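Local coordinates for protein Myo-inositol 2-dehydrogenase (Thermotoga maritima, PDB 3EZY) that catalyses the NAD(+)-dependent oxidation of myo-inositol to scyllo-inosose, and so probably serves a myo-inositol degradation pathway, at residues I16-A27 / R282-I293; A252-V260 / R269-F277. One frame throughout, in Å; residues are numbered along the deposited sequence.

Contact 1 of 2, residues I16-A27 / R282-I293; sequences IHAENLKMIDDA and RDSYLEELKTFI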
loop_
_atom_site.group_PDB
_atom_site.type_symbol
_atom_site.label_atom_id
_atom_site.label_comp_id
_atom_site.label_asym_id
_atom_site.label_seq_id
_atom_site.Cartn_x
_atom_site.Cartn_y
_atom_site.Cartn_z
ATOM N N ILE A 16 -10.651 -32.021 1.549
ATOM C CA ILE A 16 -10.722 -30.834 2.377
ATOM C C ILE A 16 -11.918 -30.851 3.319
ATOM O O ILE A 16 -11.774 -30.601 4.527
ATOM C CB ILE A 16 -10.697 -29.553 1.508
ATOM C CG1 ILE A 16 -9.300 -29.409 0.890
ATOM C CG2 ILE A 16 -11.065 -28.290 2.355
ATOM C CD1 ILE A 16 -9.204 -28.347 -0.249
ATOM N N HIS A 17 -13.113 -31.108 2.792
ATOM C CA HIS A 17 -14.334 -31.118 3.660
ATOM C C HIS A 17 -14.209 -32.190 4.774
ATOM O O HIS A 17 -14.497 -31.926 5.961
ATOM C CB HIS A 17 -15.594 -31.379 2.813
ATOM C CG HIS A 17 -15.988 -30.231 1.940
ATOM N ND1 HIS A 17 -16.173 -28.953 2.428
ATOM C CD2 HIS A 17 -16.300 -30.180 0.616
ATOM C CE1 HIS A 17 -16.567 -28.163 1.440
ATOM N NE2 HIS A 17 -16.656 -28.887 0.332
ATOM N N ALA A 18 -13.766 -33.390 4.388
ATOM C CA ALA A 18 -13.660 -34.523 5.325
ATOM C C ALA A 18 -12.684 -34.192 6.463
ATOM O O ALA A 18 -12.951 -34.505 7.618
ATOM C CB ALA A 18 -13.168 -35.773 4.595
ATOM N N GLU A 19 -11.546 -33.583 6.116
ATOM C CA GLU A 19 -10.552 -33.150 7.110
ATOM C C GLU A 19 -11.072 -32.009 7.978
ATOM O O GLU A 19 -10.845 -32.024 9.192
ATOM C CB GLU A 19 -9.206 -32.825 6.437
ATOM C CG GLU A 19 -8.463 -34.138 6.022
ATOM C CD GLU A 19 -7.294 -33.925 5.071
ATOM O OE1 GLU A 19 -6.963 -32.752 4.763
ATOM O OE2 GLU A 19 -6.717 -34.953 4.611
ATOM N N ASN A 20 -11.811 -31.063 7.392
ATOM C CA ASN A 20 -12.390 -29.932 8.143
ATOM C C ASN A 20 -13.406 -30.366 9.191
ATOM O O ASN A 20 -13.635 -29.667 10.171
ATOM C CB ASN A 20 -13.034 -28.880 7.211
ATOM C CG ASN A 20 -11.990 -27.943 6.551
ATOM O OD1 ASN A 20 -10.837 -27.928 6.941
ATOM N ND2 ASN A 20 -12.411 -27.167 5.564
ATOM N N LEU A 21 -14.046 -31.507 8.985
ATOM C CA LEU A 21 -15.020 -31.979 9.950
ATOM C C LEU A 21 -14.489 -32.132 11.384
ATOM O O LEU A 21 -15.250 -31.990 12.321
ATOM C CB LEU A 21 -15.775 -33.200 9.442
ATOM C CG LEU A 21 -16.875 -32.718 8.470
ATOM C CD1 LEU A 21 -17.360 -33.809 7.518
ATOM C CD2 LEU A 21 -18.059 -32.072 9.200
ATOM N N LYS A 22 -13.188 -32.351 11.567
ATOM C CA LYS A 22 -12.583 -32.322 12.911
ATOM C C LYS A 22 -12.535 -30.915 13.514
ATOM O O LYS A 22 -12.391 -30.740 14.720
ATOM C CB LYS A 22 -11.169 -32.861 12.854
ATOM C CG LYS A 22 -11.096 -34.214 12.177
ATOM C CD LYS A 22 -12.136 -34.348 11.070
ATOM C CE LYS A 22 -11.807 -35.538 10.217
ATOM N NZ LYS A 22 -11.342 -36.668 11.075
ATOM N N MET A 23 -12.653 -29.912 12.667
ATOM C CA MET A 23 -12.440 -28.537 13.081
ATOM C C MET A 23 -13.791 -27.977 13.420
ATOM O O MET A 23 -13.930 -26.809 13.812
ATOM C CB MET A 23 -11.890 -27.732 11.900
ATOM C CG MET A 23 -10.838 -26.726 12.229
ATOM S SD MET A 23 -9.230 -27.528 12.211
ATOM C CE MET A 23 -9.443 -28.698 13.554
ATOM N N ILE A 24 -14.801 -28.798 13.202
ATOM C CA ILE A 24 -16.133 -28.314 13.343
ATOM C C ILE A 24 -16.763 -29.101 14.438
ATOM O O ILE A 24 -16.573 -30.311 14.552
ATOM C CB ILE A 24 -16.949 -28.501 12.076
ATOM C CG1 ILE A 24 -16.223 -27.866 10.888
ATOM C CG2 ILE A 24 -18.317 -27.886 12.276
ATOM C CD1 ILE A 24 -17.002 -27.885 9.611
ATOM N N ASP A 25 -17.510 -28.427 15.283
ATOM C CA ASP A 25 -18.143 -29.237 16.270
ATOM C C ASP A 25 -19.627 -29.431 16.268
ATOM O O ASP A 25 -20.396 -28.692 15.627
ATOM C CB ASP A 25 -17.529 -29.089 17.654
ATOM C CG ASP A 25 -16.418 -30.098 17.868
ATOM O OD1 ASP A 25 -16.462 -30.822 18.894
ATOM O OD2 ASP A 25 -15.533 -30.202 16.966
ATOM N N ASP A 26 -19.981 -30.509 16.943
ATOM C CA ASP A 26 -21.261 -31.140 16.772
ATOM C C ASP A 26 -21.567 -31.418 15.302
ATOM O O ASP A 26 -22.710 -31.328 14.852
ATOM C CB ASP A 26 -22.337 -30.369 17.514
ATOM C CG ASP A 26 -22.256 -30.601 19.012
ATOM O OD1 ASP A 26 -21.249 -30.154 19.627
ATOM O OD2 ASP A 26 -23.177 -31.261 19.569
ATOM N N ALA A 27 -20.512 -31.762 14.561
ATOM C CA ALA A 27 -20.660 -32.493 13.320
ATOM C C ALA A 27 -19.536 -33.535 13.288
ATOM O O ALA A 27 -18.396 -33.216 13.602
ATOM C CB ALA A 27 -20.559 -31.547 12.139
ATOM N N ARG A 282 -8.796 -22.949 1.834
ATOM C CA ARG A 282 -9.170 -23.780 2.976
ATOM C C ARG A 282 -10.126 -23.105 3.961
ATOM O O ARG A 282 -11.096 -23.738 4.436
ATOM C CB ARG A 282 -7.903 -24.258 3.708
ATOM C CG ARG A 282 -8.120 -24.668 5.156
ATOM C CD ARG A 282 -8.563 -26.097 5.290
ATOM N NE ARG A 282 -7.474 -27.067 5.104
ATOM C CZ ARG A 282 -7.653 -28.396 5.007
ATOM N NH1 ARG A 282 -8.875 -28.927 5.075
ATOM N NH2 ARG A 282 -6.609 -29.204 4.836
ATOM N N ASP A 283 -9.873 -21.835 4.287
ATOM C CA ASP A 283 -10.742 -21.148 5.242
ATOM C C ASP A 283 -12.148 -20.920 4.700
ATOM O O ASP A 283 -13.111 -21.000 5.458
ATOM C CB ASP A 283 -10.179 -19.800 5.698
ATOM C CG ASP A 283 -11.067 -19.137 6.741
ATOM O OD1 ASP A 283 -11.377 -19.801 7.775
ATOM O OD2 ASP A 283 -11.490 -17.959 6.525
ATOM N N SER A 284 -12.275 -20.634 3.402
ATOM C CA SER A 284 -13.622 -20.444 2.803
ATOM C C SER A 284 -14.394 -21.767 2.804
ATOM O O SER A 284 -15.583 -21.799 3.061
ATOM C CB SER A 284 -13.537 -19.879 1.370
ATOM O OG SER A 284 -13.043 -20.830 0.443
ATOM N N TYR A 285 -13.718 -22.892 2.555
ATOM C CA TYR A 285 -14.425 -24.172 2.678
ATOM C C TYR A 285 -14.839 -24.487 4.115
ATOM O O TYR A 285 -15.945 -25.008 4.374
ATOM C CB TYR A 285 -13.570 -25.315 2.113
ATOM C CG TYR A 285 -13.491 -25.331 0.615
ATOM C CD1 TYR A 285 -14.640 -25.458 -0.162
ATOM C CD2 TYR A 285 -12.261 -25.278 -0.024
ATOM C CE1 TYR A 285 -14.575 -25.487 -1.560
ATOM C CE2 TYR A 285 -12.168 -25.317 -1.416
ATOM C CZ TYR A 285 -13.334 -25.442 -2.172
ATOM O OH TYR A 285 -13.227 -25.448 -3.536
ATOM N N LEU A 286 -13.953 -24.202 5.069
ATOM C CA LEU A 286 -14.285 -24.477 6.449
ATOM C C LEU A 286 -15.541 -23.685 6.816
ATOM O O LEU A 286 -16.468 -24.219 7.432
ATOM C CB LEU A 286 -13.145 -24.022 7.359
ATOM C CG LEU A 286 -13.511 -24.116 8.837
ATOM C CD1 LEU A 286 -13.689 -25.603 9.279
ATOM C CD2 LEU A 286 -12.463 -23.402 9.713
ATOM N N GLU A 287 -15.554 -22.403 6.467
ATOM C CA GLU A 287 -16.678 -21.539 6.853
ATOM C C GLU A 287 -17.992 -21.887 6.132
ATOM O O GLU A 287 -19.107 -21.763 6.701
ATOM C CB GLU A 287 -16.321 -20.095 6.554
ATOM C CG GLU A 287 -17.395 -19.100 6.973
ATOM C CD GLU A 287 -17.394 -18.818 8.492
ATOM O OE1 GLU A 287 -16.552 -19.405 9.257
ATOM O OE2 GLU A 287 -18.253 -17.999 8.905
ATOM N N GLU A 288 -17.855 -22.278 4.869
ATOM C CA GLU A 288 -19.003 -22.759 4.078
ATOM C C GLU A 288 -19.661 -23.985 4.740
ATOM O O GLU A 288 -20.886 -24.087 4.851
ATOM C CB GLU A 288 -18.542 -23.126 2.676
ATOM C CG GLU A 288 -19.676 -23.656 1.825
ATOM C CD GLU A 288 -19.218 -24.075 0.488
ATOM O OE1 GLU A 288 -18.198 -24.791 0.393
ATOM O OE2 GLU A 288 -19.863 -23.671 -0.485
ATOM N N LEU A 289 -18.837 -24.924 5.171
ATOM C CA LEU A 289 -19.323 -26.177 5.771
ATOM C C LEU A 289 -19.954 -25.964 7.155
ATOM O O LEU A 289 -21.017 -26.549 7.473
ATOM C CB LEU A 289 -18.196 -27.206 5.842
ATOM C CG LEU A 289 -18.525 -28.561 6.523
ATOM C CD1 LEU A 289 -19.790 -29.076 5.937
ATOM C CD2 LEU A 289 -17.436 -29.602 6.312
ATOM N N LYS A 290 -19.331 -25.129 7.989
ATOM C CA LYS A 290 -19.967 -24.775 9.263
ATOM C C LYS A 290 -21.367 -24.189 9.026
ATOM O O LYS A 290 -22.274 -24.388 9.843
ATOM C CB LYS A 290 -19.114 -23.762 10.051
ATOM C CG LYS A 290 -17.742 -24.258 10.430
ATOM C CD LYS A 290 -17.087 -23.218 11.376
ATOM C CE LYS A 290 -15.656 -23.635 11.793
ATOM N NZ LYS A 290 -14.818 -22.391 12.143
ATOM N N THR A 291 -21.525 -23.445 7.932
ATOM C CA THR A 291 -22.801 -22.782 7.642
ATOM C C THR A 291 -23.858 -23.810 7.243
ATOM O O THR A 291 -24.995 -23.742 7.720
ATOM C CB THR A 291 -22.686 -21.687 6.535
ATOM O OG1 THR A 291 -21.679 -20.738 6.913
ATOM C CG2 THR A 291 -24.017 -20.948 6.332
ATOM N N PHE A 292 -23.474 -24.730 6.363
ATOM C CA PHE A 292 -24.315 -25.867 5.993
ATOM C C PHE A 292 -24.812 -26.650 7.229
ATOM O O PHE A 292 -25.996 -26.995 7.344
ATOM C CB PHE A 292 -23.552 -26.827 5.051
ATOM C CG PHE A 292 -24.341 -28.100 4.722
ATOM C CD1 PHE A 292 -25.542 -28.014 4.029
ATOM C CD2 PHE A 292 -23.893 -29.351 5.133
ATOM C CE1 PHE A 292 -26.286 -29.132 3.724
ATOM C CE2 PHE A 292 -24.626 -30.509 4.824
ATOM C CZ PHE A 292 -25.832 -30.391 4.122
ATOM N N ILE A 293 -23.898 -26.958 8.128
ATOM C CA ILE A 293 -24.218 -27.672 9.369
ATOM C C ILE A 293 -25.167 -26.853 10.268
ATOM O O ILE A 293 -26.136 -27.390 10.795
ATOM C CB ILE A 293 -22.915 -28.014 10.104
ATOM C CG1 ILE A 293 -22.164 -29.078 9.307
ATOM C CG2 ILE A 293 -23.196 -28.463 11.570
ATOM C CD1 ILE A 293 -20.699 -29.196 9.709
HETATM O O HOH W 1 -14.903 -27.671 4.565
#
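The guanidinium of Arg282 lies with one face over Ile16 CG1, while its edge meets Glu19 in a salt bridge, Arg282 NH2 to Glu19 OE1 at 3.6 Å. The imidazole of His17 has Glu288 OE1 at its edge, 3.9 Å from CE1, and is met obliquely by the Tyr285 ring, whose CD1 is 3.7 Å from His17 CE1 with the planes at 81°; His17 NE2 is hydrogen-bonded to Glu94. These groups join the first helix of the NAD-binding Rossmann fold, which starts within what is probably the glycine-rich dinucleotide-binding turn, to helix 277-298, the axes of their segments 9.8 Å apart and crossing at -66°. Turned by its bends at chi2 (86°) and chi3, the arginine brings NH1 against Asn20, donating to OD1 at 2.9 Å from above the carbonyl plane. Asn20 suits this place because its ND2 donates to a water that itself donates weakly to Tyr285 O and also bonds His17 ND1. Farther along, branched aliphatic side chains fill the angle between the segments: Ile24 CD1 reaches Leu289 CG at 3.5 Å. Small Ala27 lets Ile293 come in end-on, its CD1 only 3.4 Å from Ala27 CB.

Contact 2 of 2, residues A252-V260 / R269-F277; sequences ADNVRETTV and RGSRYLYFF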
loop_
_atom_site.group_PDB
_atom_site.type_symbol
_atom_site.label_atom_id
_atom_site.label_comp_id
_atom_site.label_asym_id
_atom_site.label_seq_id
_atom_site.Cartn_x
_atom_site.Cartn_y
_atom_site.Cartn_z
ATOM N N ALA A 252 -11.813 -5.456 -2.729
ATOM C CA ALA A 252 -11.185 -6.515 -1.909
ATOM C C ALA A 252 -9.963 -7.002 -2.721
ATOM O O ALA A 252 -10.113 -7.392 -3.877
ATOM C CB ALA A 252 -12.184 -7.660 -1.653
ATOM N N ASP A 253 -8.768 -6.948 -2.125
ATOM C CA ASP A 253 -7.533 -7.352 -2.791
ATOM C C ASP A 253 -7.187 -8.842 -2.528
ATOM O O ASP A 253 -7.813 -9.539 -1.699
ATOM C CB ASP A 253 -6.385 -6.404 -2.366
ATOM C CG ASP A 253 -5.181 -6.409 -3.352
ATOM O OD1 ASP A 253 -5.258 -6.983 -4.465
ATOM O OD2 ASP A 253 -4.142 -5.801 -3.002
ATOM N N ASN A 254 -6.229 -9.358 -3.299
ATOM C CA ASN A 254 -5.594 -10.604 -2.984
ATOM C C ASN A 254 -4.876 -10.620 -1.633
ATOM O O ASN A 254 -4.514 -9.589 -1.094
ATOM C CB ASN A 254 -4.610 -10.985 -4.109
ATOM C CG ASN A 254 -5.329 -11.161 -5.413
ATOM O OD1 ASN A 254 -6.184 -12.024 -5.511
ATOM N ND2 ASN A 254 -5.105 -10.249 -6.366
ATOM N N VAL A 255 -4.677 -11.833 -1.118
ATOM C CA VAL A 255 -3.921 -12.067 0.099
ATOM C C VAL A 255 -2.465 -12.401 -0.289
ATOM O O VAL A 255 -2.223 -13.100 -1.287
ATOM C CB VAL A 255 -4.605 -13.209 0.877
ATOM C CG1 VAL A 255 -3.759 -13.691 2.026
ATOM C CG2 VAL A 255 -6.051 -12.784 1.341
ATOM N N ARG A 256 -1.497 -11.884 0.476
ATOM C CA ARG A 256 -0.113 -12.224 0.242
ATOM C C ARG A 256 0.325 -13.177 1.358
ATOM O O ARG A 256 -0.267 -13.227 2.442
ATOM C CB ARG A 256 0.847 -11.001 0.287
ATOM C CG ARG A 256 0.427 -9.680 -0.379
ATOM C CD ARG A 256 0.266 -9.830 -1.843
ATOM N NE ARG A 256 0.038 -8.564 -2.553
ATOM C CZ ARG A 256 -1.153 -8.008 -2.756
ATOM N NH1 ARG A 256 -2.235 -8.574 -2.253
ATOM N NH2 ARG A 256 -1.264 -6.896 -3.466
ATOM N N GLU A 257 1.397 -13.896 1.108
ATOM C CA GLU A 257 1.883 -14.869 2.087
ATOM C C GLU A 257 2.259 -14.177 3.397
ATOM O O GLU A 257 2.075 -14.722 4.462
ATOM C CB GLU A 257 3.126 -15.574 1.534
ATOM C CG GLU A 257 3.667 -16.667 2.493
ATOM C CD GLU A 257 5.097 -17.147 2.149
ATOM O OE1 GLU A 257 5.962 -16.333 1.689
ATOM O OE2 GLU A 257 5.355 -18.348 2.406
ATOM N N THR A 258 2.788 -12.959 3.317
ATOM C CA THR A 258 3.379 -12.396 4.499
ATOM C C THR A 258 3.197 -10.847 4.472
ATOM O O THR A 258 2.844 -10.305 3.446
ATOM C CB THR A 258 4.822 -12.818 4.400
ATOM O OG1 THR A 258 5.163 -13.880 5.335
ATOM C CG2 THR A 258 5.718 -11.718 4.315
ATOM N N THR A 259 3.426 -10.163 5.601
ATOM C CA THR A 259 3.394 -8.707 5.638
ATOM C C THR A 259 4.770 -8.076 5.375
ATOM O O THR A 259 4.944 -6.873 5.545
ATOM C CB THR A 259 2.841 -8.130 6.954
ATOM O OG1 THR A 259 3.758 -8.388 8.028
ATOM C CG2 THR A 259 1.444 -8.668 7.253
ATOM N N VAL A 260 5.724 -8.866 4.911
ATOM C CA VAL A 260 7.097 -8.385 4.735
ATOM C C VAL A 260 7.307 -7.673 3.420
ATOM O O VAL A 260 6.783 -8.097 2.362
ATOM C CB VAL A 260 8.129 -9.591 4.857
ATOM C CG1 VAL A 260 9.580 -9.119 4.736
ATOM C CG2 VAL A 260 7.951 -10.318 6.188
ATOM N N ARG A 269 9.529 -4.340 -2.707
ATOM C CA ARG A 269 9.081 -5.663 -3.158
ATOM C C ARG A 269 8.294 -6.344 -2.058
ATOM O O ARG A 269 8.810 -6.587 -0.961
ATOM C CB ARG A 269 10.285 -6.562 -3.505
ATOM C CG ARG A 269 11.237 -5.902 -4.518
ATOM C CD ARG A 269 12.376 -6.842 -4.935
ATOM N NE ARG A 269 11.823 -7.939 -5.703
ATOM C CZ ARG A 269 12.549 -8.894 -6.277
ATOM N NH1 ARG A 269 13.881 -8.872 -6.152
ATOM N NH2 ARG A 269 11.936 -9.870 -6.963
ATOM N N GLY A 270 7.044 -6.660 -2.364
ATOM C CA GLY A 270 6.147 -7.339 -1.416
ATOM C C GLY A 270 6.250 -8.849 -1.500
ATOM O O GLY A 270 6.932 -9.362 -2.366
ATOM N N SER A 271 5.559 -9.562 -0.602
ATOM C CA SER A 271 5.533 -11.025 -0.575
ATOM C C SER A 271 4.768 -11.620 -1.765
ATOM O O SER A 271 3.922 -10.950 -2.358
ATOM C CB SER A 271 4.857 -11.457 0.724
ATOM O OG SER A 271 4.934 -12.843 0.878
ATOM N N ARG A 272 5.042 -12.880 -2.105
ATOM C CA ARG A 272 4.290 -13.561 -3.151
ATOM C C ARG A 272 2.774 -13.634 -2.815
ATOM O O ARG A 272 2.364 -13.683 -1.663
ATOM C CB ARG A 272 4.855 -14.992 -3.351
ATOM C CG ARG A 272 4.585 -15.933 -2.156
ATOM C CD ARG A 272 4.786 -17.429 -2.537
ATOM N NE ARG A 272 4.428 -18.379 -1.471
ATOM C CZ ARG A 272 3.232 -18.952 -1.303
ATOM N NH1 ARG A 272 2.201 -18.686 -2.109
ATOM N NH2 ARG A 272 3.062 -19.810 -0.298
ATOM N N TYR A 273 1.948 -13.681 -3.847
ATOM C CA TYR A 273 0.505 -13.904 -3.706
ATOM C C TYR A 273 0.291 -15.348 -3.328
ATOM O O TYR A 273 1.149 -16.204 -3.610
ATOM C CB TYR A 273 -0.199 -13.663 -5.064
ATOM C CG TYR A 273 -0.299 -12.210 -5.489
ATOM C CD1 TYR A 273 0.671 -11.274 -5.127
ATOM C CD2 TYR A 273 -1.374 -11.774 -6.266
ATOM C CE1 TYR A 273 0.548 -9.949 -5.504
ATOM C CE2 TYR A 273 -1.507 -10.478 -6.648
ATOM C CZ TYR A 273 -0.566 -9.553 -6.274
ATOM O OH TYR A 273 -0.727 -8.244 -6.687
ATOM N N LEU A 274 -0.856 -15.637 -2.716
ATOM C CA LEU A 274 -1.251 -17.028 -2.509
ATOM C C LEU A 274 -1.343 -17.758 -3.848
ATOM O O LEU A 274 -1.771 -17.202 -4.875
ATOM C CB LEU A 274 -2.575 -17.141 -1.798
ATOM C CG LEU A 274 -2.564 -16.515 -0.446
ATOM C CD1 LEU A 274 -3.943 -16.759 0.209
ATOM C CD2 LEU A 274 -1.398 -17.017 0.391
ATOM N N TYR A 275 -0.870 -18.983 -3.833
ATOM C CA TYR A 275 -0.558 -19.644 -5.063
ATOM C C TYR A 275 -1.099 -21.082 -5.075
ATOM O O TYR A 275 -1.571 -21.566 -6.098
ATOM C CB TYR A 275 0.953 -19.584 -5.279
ATOM C CG TYR A 275 1.383 -20.114 -6.594
ATOM C CD1 TYR A 275 1.718 -19.255 -7.627
ATOM C CD2 TYR A 275 1.436 -21.497 -6.824
ATOM C CE1 TYR A 275 2.090 -19.737 -8.873
ATOM C CE2 TYR A 275 1.815 -21.995 -8.076
ATOM C CZ TYR A 275 2.148 -21.098 -9.089
ATOM O OH TYR A 275 2.545 -21.556 -10.332
ATOM N N PHE A 276 -1.067 -21.758 -3.940
ATOM C CA PHE A 276 -1.573 -23.126 -3.914
ATOM C C PHE A 276 -3.029 -23.198 -3.475
ATOM O O PHE A 276 -3.549 -22.293 -2.797
ATOM C CB PHE A 276 -0.667 -24.049 -3.084
ATOM C CG PHE A 276 0.777 -23.978 -3.484
ATOM C CD1 PHE A 276 1.267 -24.785 -4.503
ATOM C CD2 PHE A 276 1.634 -23.055 -2.878
ATOM C CE1 PHE A 276 2.589 -24.703 -4.890
ATOM C CE2 PHE A 276 2.961 -22.961 -3.260
ATOM C CZ PHE A 276 3.441 -23.790 -4.276
ATOM N N PHE A 277 -3.690 -24.282 -3.875
ATOM C CA PHE A 277 -5.144 -24.423 -3.678
ATOM C C PHE A 277 -5.588 -24.397 -2.228
ATOM O O PHE A 277 -6.530 -23.689 -1.826
ATOM C CB PHE A 277 -5.598 -25.730 -4.329
ATOM C CG PHE A 277 -7.076 -25.885 -4.405
ATOM C CD1 PHE A 277 -7.774 -25.466 -5.532
ATOM C CD2 PHE A 277 -7.762 -26.504 -3.370
ATOM C CE1 PHE A 277 -9.178 -25.647 -5.632
ATOM C CE2 PHE A 277 -9.142 -26.693 -3.437
ATOM C CZ PHE A 277 -9.865 -26.258 -4.560
HETATM O O HOH W 2 -3.509 -7.812 -6.311
HETATM O O HOH W 3 3.164 -8.634 -3.061
HETATM O O HOH W 4 4.259 -8.327 1.600
#
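An isolated antiparallel beta bridge pairs Arg256 with Tyr273 where the chain enters and leaves the hairpin of strands 260-264 and 267-270. Two backbone bonds flank this non-hydrogen-bonded pair: Leu274 N to Val255 O at 3.2 Å and Glu257 N to Arg272 O at 2.9 Å. The turn at chi2 (-64°) lays Arg256 along the Tyr273 ring, its CZ 4.3 Å from the ring centroid in an off-centre cation-pi contact, the planes 42° apart. Asp253 OD2 takes Arg256 NH2 in a salt bridge at 3.1 Å, and Asp268 of a neighbouring subunit forms a salt bridge with Arg256 NH2 and a hydrogen bond with Tyr273 OH. Tyrosine suits this place, offering the arginine a ring and a hydroxyl that accepts from a water shared with Asp253 OD1 and Asn254 ND2; Asn254 also binds Gln239 N and Asp238. The Arg272 guanidinium has Glu257 CB over one face and Phe276 over the opposite one; its salt bridge to Glu257 OE2 is long, and Glu279 is its stronger salt-bridge partner. Val255 CG1 meets Leu274 CD1 at 3.6 Å. The lone bridge thus forms the base of a beta hairpin whose Val260 pairs with a neighbouring subunit's strand.

In the fold
Contact 1 is largely buried, with only Met23 reaching another subunit, whereas contact 2 is only partly buried and lies farther from the centre of the chain, among subunit interfaces. Their centres are 24 Å apart, yet helix 277-298 connects them: residues 269-277 run into its start, where Phe276 takes the N-cap position, and residues 282-293 are its continuation. Phe277 touches both segments of contact 1, with its CE2 3.6 Å from Ile16 CD1 and its CZ 3.6 Å from Tyr285 OH. The chemistry follows the setting. Contact 1 sets helix 277-298 against helix 12-20 and the loop after it, mainly through aliphatic side chains; contact 2 relies on backbone bonds, charged groups and waters, several continued by neighbouring chains.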